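Local coordinates for protein putative N-acetylneuraminate lyase ([Ruminococcus] gnavus ATCC 29149, PDB 6RB7) that is a putative lyase of the dihydrodipicolinate synthetase family, whose chain folds as a (beta/alpha)8 barrel and assembles into a tetramer, at residues V168-P173 against A198-P203; F45-D50 against V290-L295; K106-A111 against G132-A137. All blocks are in the same frame, centred on the assembly; numbering follows the deposited sequence.

Contact 1 of 3, residues V168-P173 against A198-P203; sequences VIYNIP and ANSSMP. Unlike the reference sequence in segment 198-203: Ala198 (reference Lys).
Tyr170 lays its ring beside Ala198 (lysine in the reference sequence), and one residue further along the two strands Asn171 reaches across to Asn199. A chi1 of -161° turns the Tyr170 ring away from its own backbone N, over towards the neighbouring strand: Tyr170 CD2 comes within 3.6 Å of Ala198 CB, while Ala198 O sits above one face, displaced towards the rim. At the far end of the ring, Tyr170 OH and Ser200 OG share a hydrogen bond of 2.8 Å, so the phenol is supported by its neighbour strand near the base and bound to the following loop through the hydroxyl. The asparagines occupy the other face of the sheet. Their side chains run side by side in the same direction with amide planes 28° apart, and Asn171 ND2 gives a nearly straight bond of 2.8 Å to Asn199 OD1, the acceptor lying in the donor's amide plane. Both amides are held at their remaining ends as well: Asn199 ND2 binds Ser201 OG at 2.9 Å, and Asn171 OD1 accepts from Leu180 N. Ser201 OG in turn is bonded to Asp206, at the start of helix 204-214, whose Phe210 touches both asparagines. In the sheet itself, parallel backbone bonds run from Ala198 N to Ile169 O, from Asn171 N to Ala198 O and from Ser200 N to Asn171 O, the last just beyond the strand end. There Pro173 CG packs on Ser201 CB at 3.8 Å. The tyrosine and the amide pair are features of this protein; adjacent parallel strands with helices packed on the outer face and loops following their C-terminal ends are typical of the (beta/alpha)8 barrel.

Contact 2 of 3, residues F45-D50 against V290-L295; sequences FYACYD and VIKAIL
With CG anti to the carbonyl carbon (chi1 -54°), Tyr46 swings its ring towards helix 287-299, while Lys292 sends a chain extended beyond CG back from that helix to Ala47. The contact ties the loop that follows the first strand of the (beta/alpha)8 barrel, 41-43, to one of the helices that come after the last barrel strand, so residues about 240 positions apart in sequence meet in a buried interface. Tyr46 crosses Ile291 and Leu295, one helical turn apart, at about a right angle to each. Ile291 CG2 touches the far part of the ring, 3.6 Å from Tyr46 CE2, and Leu295 CD1 approaches the same CE2 at 4.0 Å; both methyls come in obliquely. The tyrosine's polar end is settled by another part of the barrel, since Tyr46 OH is hydrogen-bonded to Gly242 O just after strand 238-241. Lys292 runs from the helix past this apolar patch to the loop. Its ammonium group is buried yet well provided for: besides the carbonyl of Ala47, it forms a salt bridge with Glu83 and a hydrogen bond to Ala305 O, an environment that would be expected to favour its positive charge. Glu83 also accepts from Tyr49 OH, which links Lys292 and Tyr49 through the two oxygens of one carboxylate. Tyr49 itself skirts the ammonium group, Tyr49 CE2 lying 3.7 Å from Lys292 NZ. The bond across the contact measures 2.8 Å from Lys292 NZ to Ala47 O, with the nitrogen tilted 26° from the carbonyl plane.

Contact 3 of 3, residues K106-A111 against G132-A137; sequences KLTVIA and GVDAIA
Neighbouring parallel strands 108-112 and 135-138 pair here within a beta-alpha-beta unit of the barrel wall, the connecting chain being helix 118-130. Ile110 stands opposite Ala135, and Ala111 opposite Ile136; the axes of the short segments 108-111 and 135-137 diverge by 32°, in keeping with a strongly twisted sheet. Backbone bonds run from Ala111 N to Ala135 O and from Ala137 N to Ala111 O, both 2.9 Å, Ala137 N coming from above the carbonyl plane of Ala111. Where strand 135-138 begins, Val109 O accepts two donors, Asp134 N at 3.0 Å and Ala135 N at 3.2 Å, both in its carbonyl plane, the second the straighter. Asp134 meanwhile turns its carboxylate back onto the same residue: CG is anti to the carbonyl carbon (chi1 -64°), and OD2 takes the N-H of Val109 at 2.9 Å on its anti side, somewhat out of the carboxylate plane. Asp134 thus binds the backbone N-H of Val109 through its carboxylate and the C=O through its own N-H. The other carboxylate oxygen, OD1, forms a salt bridge with Lys37, nearer the N-terminus. Thr108 crosses Asp134 at about a right angle, its CG2 against Asp134 CB, and its hydroxyl is bonded to Lys37 O. The apolar side chains sort onto the two faces. With Ile110 go Ala135 and Ala137, Ile110 CG2 meeting Ala137 CB at 4.0 Å. On the face of Ala111, Val133 CG1 lies 4.0 Å from Val109 CG1 and also touches Ala111 CB; Leu96 of helix 89-103 and Ala128 of helix 118-130 cover this group. Gly132 ends the latter helix in a Schellman motif. Two parallel strands linked through an outer helix form the beta-alpha-beta crossover unit that the (beta/alpha)8 barrel repeats.

In the fold
Contacts 1 and 3 belong to one parallel sheet. Strands 135-138 and 166-171 are neighbours in it, and the contacts meet where Val168 N probably bonds to Ile136 O at 2.8 Å; the centres of contacts 1 and 3 are about 18 Å apart. Along the chain contact 3 closes before contact 1 opens, and both are nested in the long loop closed by contact 2. The centres of contacts 1 and 2 are about 24 Å apart, on opposite sides of the chain's centre. The centres of contacts 2 and 3 are about 21 Å apart. Contacts 1 and 3 thus build successive parts of the barrel wall, whereas contact 2 fastens a late helix, 287-299, to the barrel's first beta-alpha loop.

Contact 1 of 3, residues V168-P173 against A198-P203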
# COMPACT_ATOMS: atom_id res chain seq x y z
N VAL A 168 6.80 -24.85 -10.94
CA VAL A 168 7.16 -23.87 -9.86
C VAL A 168 6.29 -22.63 -9.96
O VAL A 168 6.30 -21.94 -11.00
CB VAL A 168 8.64 -23.49 -9.92
CG1 VAL A 168 9.01 -22.51 -8.84
CG2 VAL A 168 9.54 -24.73 -9.84
N ILE A 169 5.60 -22.29 -8.87
CA ILE A 169 4.86 -21.01 -8.78
C ILE A 169 5.87 -19.92 -8.43
O ILE A 169 6.63 -20.13 -7.47
CB ILE A 169 3.80 -21.11 -7.69
CG1 ILE A 169 2.78 -22.20 -8.02
CG2 ILE A 169 3.17 -19.75 -7.42
CD1 ILE A 169 2.01 -22.64 -6.79
N TYR A 170 5.84 -18.79 -9.11
CA TYR A 170 6.72 -17.65 -8.78
C TYR A 170 5.87 -16.60 -8.08
O TYR A 170 5.02 -15.95 -8.73
CB TYR A 170 7.46 -17.14 -10.01
CG TYR A 170 8.66 -16.31 -9.68
CD1 TYR A 170 8.53 -15.07 -9.12
CD2 TYR A 170 9.96 -16.78 -9.91
CE1 TYR A 170 9.63 -14.28 -8.84
CE2 TYR A 170 11.07 -16.03 -9.55
CZ TYR A 170 10.90 -14.79 -8.98
OH TYR A 170 11.98 -14.00 -8.65
N ASN A 171 6.12 -16.40 -6.77
CA ASN A 171 5.36 -15.43 -5.95
C ASN A 171 6.11 -14.11 -5.93
O ASN A 171 7.22 -14.06 -5.43
CB ASN A 171 5.13 -15.98 -4.55
CG ASN A 171 4.25 -15.10 -3.71
OD1 ASN A 171 3.22 -14.62 -4.20
ND2 ASN A 171 4.64 -14.84 -2.45
N ILE A 172 5.52 -13.07 -6.51
CA ILE A 172 6.16 -11.72 -6.58
C ILE A 172 5.07 -10.66 -6.48
O ILE A 172 4.77 -9.95 -7.43
CB ILE A 172 7.07 -11.64 -7.82
CG1 ILE A 172 7.82 -10.30 -7.84
CG2 ILE A 172 6.32 -11.95 -9.10
CD1 ILE A 172 9.19 -10.40 -8.45
N PRO A 173 4.41 -10.56 -5.31
CA PRO A 173 3.22 -9.72 -5.18
C PRO A 173 3.52 -8.25 -5.45
O PRO A 173 2.61 -7.55 -5.95
CB PRO A 173 2.71 -9.95 -3.76
CG PRO A 173 3.87 -10.57 -3.03
CD PRO A 173 4.69 -11.31 -4.07
N ALA A 198 8.94 -20.32 -5.91
CA ALA A 198 10.03 -19.34 -5.89
C ALA A 198 9.48 -18.07 -5.26
O ALA A 198 8.56 -17.45 -5.84
CB ALA A 198 10.58 -19.12 -7.27
N ASN A 199 9.94 -17.76 -4.06
CA ASN A 199 9.30 -16.69 -3.26
C ASN A 199 10.13 -15.42 -3.33
O ASN A 199 11.22 -15.37 -2.71
CB ASN A 199 9.12 -17.08 -1.81
CG ASN A 199 8.22 -16.05 -1.16
OD1 ASN A 199 7.07 -15.93 -1.59
ND2 ASN A 199 8.74 -15.23 -0.27
N SER A 200 9.55 -14.37 -3.92
CA SER A 200 10.22 -13.05 -4.05
C SER A 200 9.50 -11.97 -3.23
O SER A 200 9.97 -10.84 -3.27
CB SER A 200 10.42 -12.63 -5.47
OG SER A 200 11.54 -13.36 -6.00
N SER A 201 8.49 -12.32 -2.45
CA SER A 201 7.95 -11.39 -1.45
C SER A 201 9.05 -11.13 -0.42
O SER A 201 9.95 -11.96 -0.27
CB SER A 201 6.70 -11.92 -0.81
OG SER A 201 6.99 -12.96 0.11
N MET A 202 8.98 -10.00 0.26
CA MET A 202 10.06 -9.66 1.21
C MET A 202 10.01 -10.41 2.54
O MET A 202 11.07 -10.67 3.11
CB MET A 202 10.14 -8.15 1.42
CG MET A 202 10.49 -7.39 0.16
SD MET A 202 11.95 -7.94 -0.69
CE MET A 202 13.19 -7.53 0.54
N PRO A 203 8.85 -10.76 3.14
CA PRO A 203 8.89 -11.45 4.42
C PRO A 203 9.46 -12.86 4.30
O PRO A 203 8.94 -13.68 3.55
CB PRO A 203 7.44 -11.47 4.90
CG PRO A 203 6.76 -10.36 4.10
CD PRO A 203 7.48 -10.38 2.76

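Contact 2 of 3, residues F45-D50 against V290-L295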
# COMPACT_ATOMS: atom_id res chain seq x y z
N PHE A 45 18.88 -16.46 -15.68
CA PHE A 45 19.57 -16.31 -16.96
C PHE A 45 19.21 -14.97 -17.58
O PHE A 45 18.02 -14.62 -17.67
CB PHE A 45 19.15 -17.46 -17.86
CG PHE A 45 20.06 -17.69 -19.05
CD1 PHE A 45 21.18 -18.48 -18.90
CD2 PHE A 45 19.76 -17.15 -20.28
CE1 PHE A 45 22.01 -18.70 -19.99
CE2 PHE A 45 20.59 -17.36 -21.37
CZ PHE A 45 21.73 -18.14 -21.21
N TYR A 46 20.20 -14.20 -18.00
CA TYR A 46 19.95 -12.86 -18.58
C TYR A 46 19.54 -12.96 -20.05
O TYR A 46 19.84 -13.96 -20.76
CB TYR A 46 21.18 -11.97 -18.43
CG TYR A 46 21.68 -11.87 -17.02
CD1 TYR A 46 20.80 -11.53 -16.00
CD2 TYR A 46 22.98 -12.19 -16.67
CE1 TYR A 46 21.23 -11.46 -14.68
CE2 TYR A 46 23.43 -12.10 -15.37
CZ TYR A 46 22.55 -11.76 -14.36
OH TYR A 46 22.98 -11.65 -13.05
N ALA A 47 18.85 -11.92 -20.52
CA ALA A 47 18.58 -11.71 -21.96
C ALA A 47 19.88 -11.42 -22.67
O ALA A 47 20.58 -10.49 -22.29
CB ALA A 47 17.56 -10.63 -22.19
N CYS A 48 20.19 -12.19 -23.72
CA CYS A 48 21.44 -12.03 -24.50
C CYS A 48 21.05 -11.55 -25.90
O CYS A 48 20.40 -12.33 -26.66
CB CYS A 48 22.16 -13.35 -24.60
SG CYS A 48 22.69 -14.00 -22.99
N TYR A 49 21.43 -10.32 -26.23
CA TYR A 49 21.05 -9.69 -27.49
C TYR A 49 22.28 -9.44 -28.36
O TYR A 49 23.40 -9.33 -27.86
CB TYR A 49 20.33 -8.37 -27.29
CG TYR A 49 19.12 -8.43 -26.38
CD1 TYR A 49 17.95 -9.05 -26.78
CD2 TYR A 49 19.13 -7.75 -25.18
CE1 TYR A 49 16.82 -9.05 -25.97
CE2 TYR A 49 18.01 -7.74 -24.36
CZ TYR A 49 16.85 -8.36 -24.78
OH TYR A 49 15.74 -8.41 -23.97
N ASP A 50 22.01 -9.40 -29.66
CA ASP A 50 23.02 -8.95 -30.65
C ASP A 50 23.01 -7.41 -30.70
O ASP A 50 22.28 -6.76 -29.95
CB ASP A 50 22.77 -9.64 -31.99
CG ASP A 50 21.51 -9.24 -32.73
OD1 ASP A 50 20.91 -8.15 -32.39
OD2 ASP A 50 21.08 -10.04 -33.62
N VAL A 290 23.75 -2.71 -15.94
CA VAL A 290 25.01 -2.67 -15.16
C VAL A 290 25.62 -4.06 -15.16
O VAL A 290 26.81 -4.21 -15.41
CB VAL A 290 24.77 -2.15 -13.73
CG1 VAL A 290 25.99 -2.33 -12.87
CG2 VAL A 290 24.27 -0.73 -13.75
N ILE A 291 24.83 -5.11 -14.87
CA ILE A 291 25.40 -6.48 -14.80
C ILE A 291 25.97 -6.90 -16.15
O ILE A 291 27.06 -7.45 -16.18
CB ILE A 291 24.32 -7.49 -14.29
CG1 ILE A 291 24.01 -7.21 -12.81
CG2 ILE A 291 24.81 -8.91 -14.49
CD1 ILE A 291 22.85 -8.02 -12.28
N LYS A 292 25.29 -6.61 -17.27
CA LYS A 292 25.85 -7.03 -18.58
C LYS A 292 27.17 -6.31 -18.81
O LYS A 292 28.08 -6.93 -19.34
CB LYS A 292 24.82 -6.73 -19.66
CG LYS A 292 23.59 -7.61 -19.56
CD LYS A 292 22.54 -7.35 -20.64
CE LYS A 292 21.21 -7.98 -20.26
NZ LYS A 292 20.27 -7.89 -21.40
N ALA A 293 27.29 -5.05 -18.39
CA ALA A 293 28.55 -4.29 -18.58
C ALA A 293 29.66 -4.88 -17.68
O ALA A 293 30.83 -4.96 -18.09
CB ALA A 293 28.33 -2.83 -18.36
N ILE A 294 29.31 -5.26 -16.45
CA ILE A 294 30.25 -5.93 -15.52
C ILE A 294 30.75 -7.22 -16.18
O ILE A 294 31.97 -7.52 -16.07
CB ILE A 294 29.62 -6.21 -14.15
CG1 ILE A 294 29.43 -4.88 -13.43
CG2 ILE A 294 30.45 -7.17 -13.35
CD1 ILE A 294 28.58 -4.96 -12.18
N LEU A 295 29.87 -8.02 -16.75
CA LEU A 295 30.29 -9.32 -17.33
C LEU A 295 31.19 -9.09 -18.55
O LEU A 295 32.04 -9.93 -18.81
CB LEU A 295 29.07 -10.17 -17.65
CG LEU A 295 28.35 -10.70 -16.41
CD1 LEU A 295 27.10 -11.42 -16.81
CD2 LEU A 295 29.30 -11.55 -15.60

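Contact 3 of 3, residues K106-A111 against G132-A137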
# COMPACT_ATOMS: atom_id res chain seq x y z
N LYS A 106 24.33 -30.53 -17.80
CA LYS A 106 25.14 -30.14 -16.65
C LYS A 106 24.38 -29.19 -15.73
O LYS A 106 24.91 -28.84 -14.67
CB LYS A 106 26.44 -29.54 -17.16
CG LYS A 106 27.35 -30.60 -17.78
CD LYS A 106 28.64 -30.06 -18.33
CE LYS A 106 29.32 -30.99 -19.31
NZ LYS A 106 29.65 -32.29 -18.70
N LEU A 107 23.21 -28.71 -16.15
CA LEU A 107 22.43 -27.70 -15.40
C LEU A 107 21.03 -28.22 -15.19
O LEU A 107 20.41 -28.68 -16.17
CB LEU A 107 22.36 -26.38 -16.17
CG LEU A 107 23.68 -25.64 -16.32
CD1 LEU A 107 23.56 -24.59 -17.38
CD2 LEU A 107 24.11 -25.02 -14.99
N THR A 108 20.48 -28.00 -14.01
CA THR A 108 19.02 -28.09 -13.82
C THR A 108 18.44 -26.90 -14.58
O THR A 108 18.94 -25.77 -14.38
CB THR A 108 18.64 -28.08 -12.36
OG1 THR A 108 19.24 -29.22 -11.73
CG2 THR A 108 17.15 -28.09 -12.13
N VAL A 109 17.44 -27.10 -15.42
CA VAL A 109 16.88 -26.00 -16.22
C VAL A 109 15.44 -25.79 -15.80
O VAL A 109 14.61 -26.73 -15.95
CB VAL A 109 17.02 -26.21 -17.73
CG1 VAL A 109 16.35 -25.08 -18.49
CG2 VAL A 109 18.48 -26.33 -18.12
N ILE A 110 15.14 -24.59 -15.29
CA ILE A 110 13.76 -24.18 -14.98
C ILE A 110 13.40 -23.11 -16.00
O ILE A 110 14.10 -22.08 -16.06
CB ILE A 110 13.66 -23.64 -13.55
CG1 ILE A 110 14.14 -24.63 -12.49
CG2 ILE A 110 12.23 -23.16 -13.29
CD1 ILE A 110 14.22 -24.05 -11.10
N ALA A 111 12.40 -23.36 -16.82
CA ALA A 111 11.95 -22.41 -17.87
C ALA A 111 10.70 -21.68 -17.39
O ALA A 111 9.66 -22.29 -17.21
CB ALA A 111 11.69 -23.12 -19.16
N GLY A 132 12.74 -31.01 -22.87
CA GLY A 132 13.14 -31.81 -21.70
C GLY A 132 13.71 -30.95 -20.58
O GLY A 132 14.62 -31.39 -19.85
N VAL A 133 13.11 -29.78 -20.35
CA VAL A 133 13.52 -28.98 -19.17
C VAL A 133 13.15 -29.76 -17.91
O VAL A 133 12.25 -30.63 -17.92
CB VAL A 133 12.85 -27.59 -19.17
CG1 VAL A 133 13.23 -26.79 -20.39
CG2 VAL A 133 11.36 -27.69 -19.00
N ASP A 134 13.78 -29.44 -16.79
CA ASP A 134 13.48 -30.06 -15.49
C ASP A 134 12.15 -29.55 -14.97
O ASP A 134 11.33 -30.37 -14.46
CB ASP A 134 14.61 -29.83 -14.51
CG ASP A 134 15.88 -30.52 -14.99
OD1 ASP A 134 15.97 -31.75 -14.78
OD2 ASP A 134 16.68 -29.85 -15.66
N ALA A 135 11.91 -28.25 -15.08
CA ALA A 135 10.68 -27.64 -14.57
C ALA A 135 10.30 -26.47 -15.45
O ALA A 135 11.18 -25.86 -16.08
CB ALA A 135 10.89 -27.19 -13.12
N ILE A 136 9.03 -26.13 -15.38
CA ILE A 136 8.53 -24.83 -15.86
C ILE A 136 8.07 -24.03 -14.65
O ILE A 136 7.80 -24.61 -13.59
CB ILE A 136 7.39 -24.99 -16.89
CG1 ILE A 136 6.24 -25.83 -16.35
CG2 ILE A 136 7.97 -25.56 -18.19
CD1 ILE A 136 4.96 -25.63 -17.17
N ALA A 137 8.03 -22.72 -14.84
CA ALA A 137 7.64 -21.78 -13.78
C ALA A 137 6.67 -20.75 -14.32
O ALA A 137 6.65 -20.48 -15.53
CB ALA A 137 8.85 -21.10 -13.18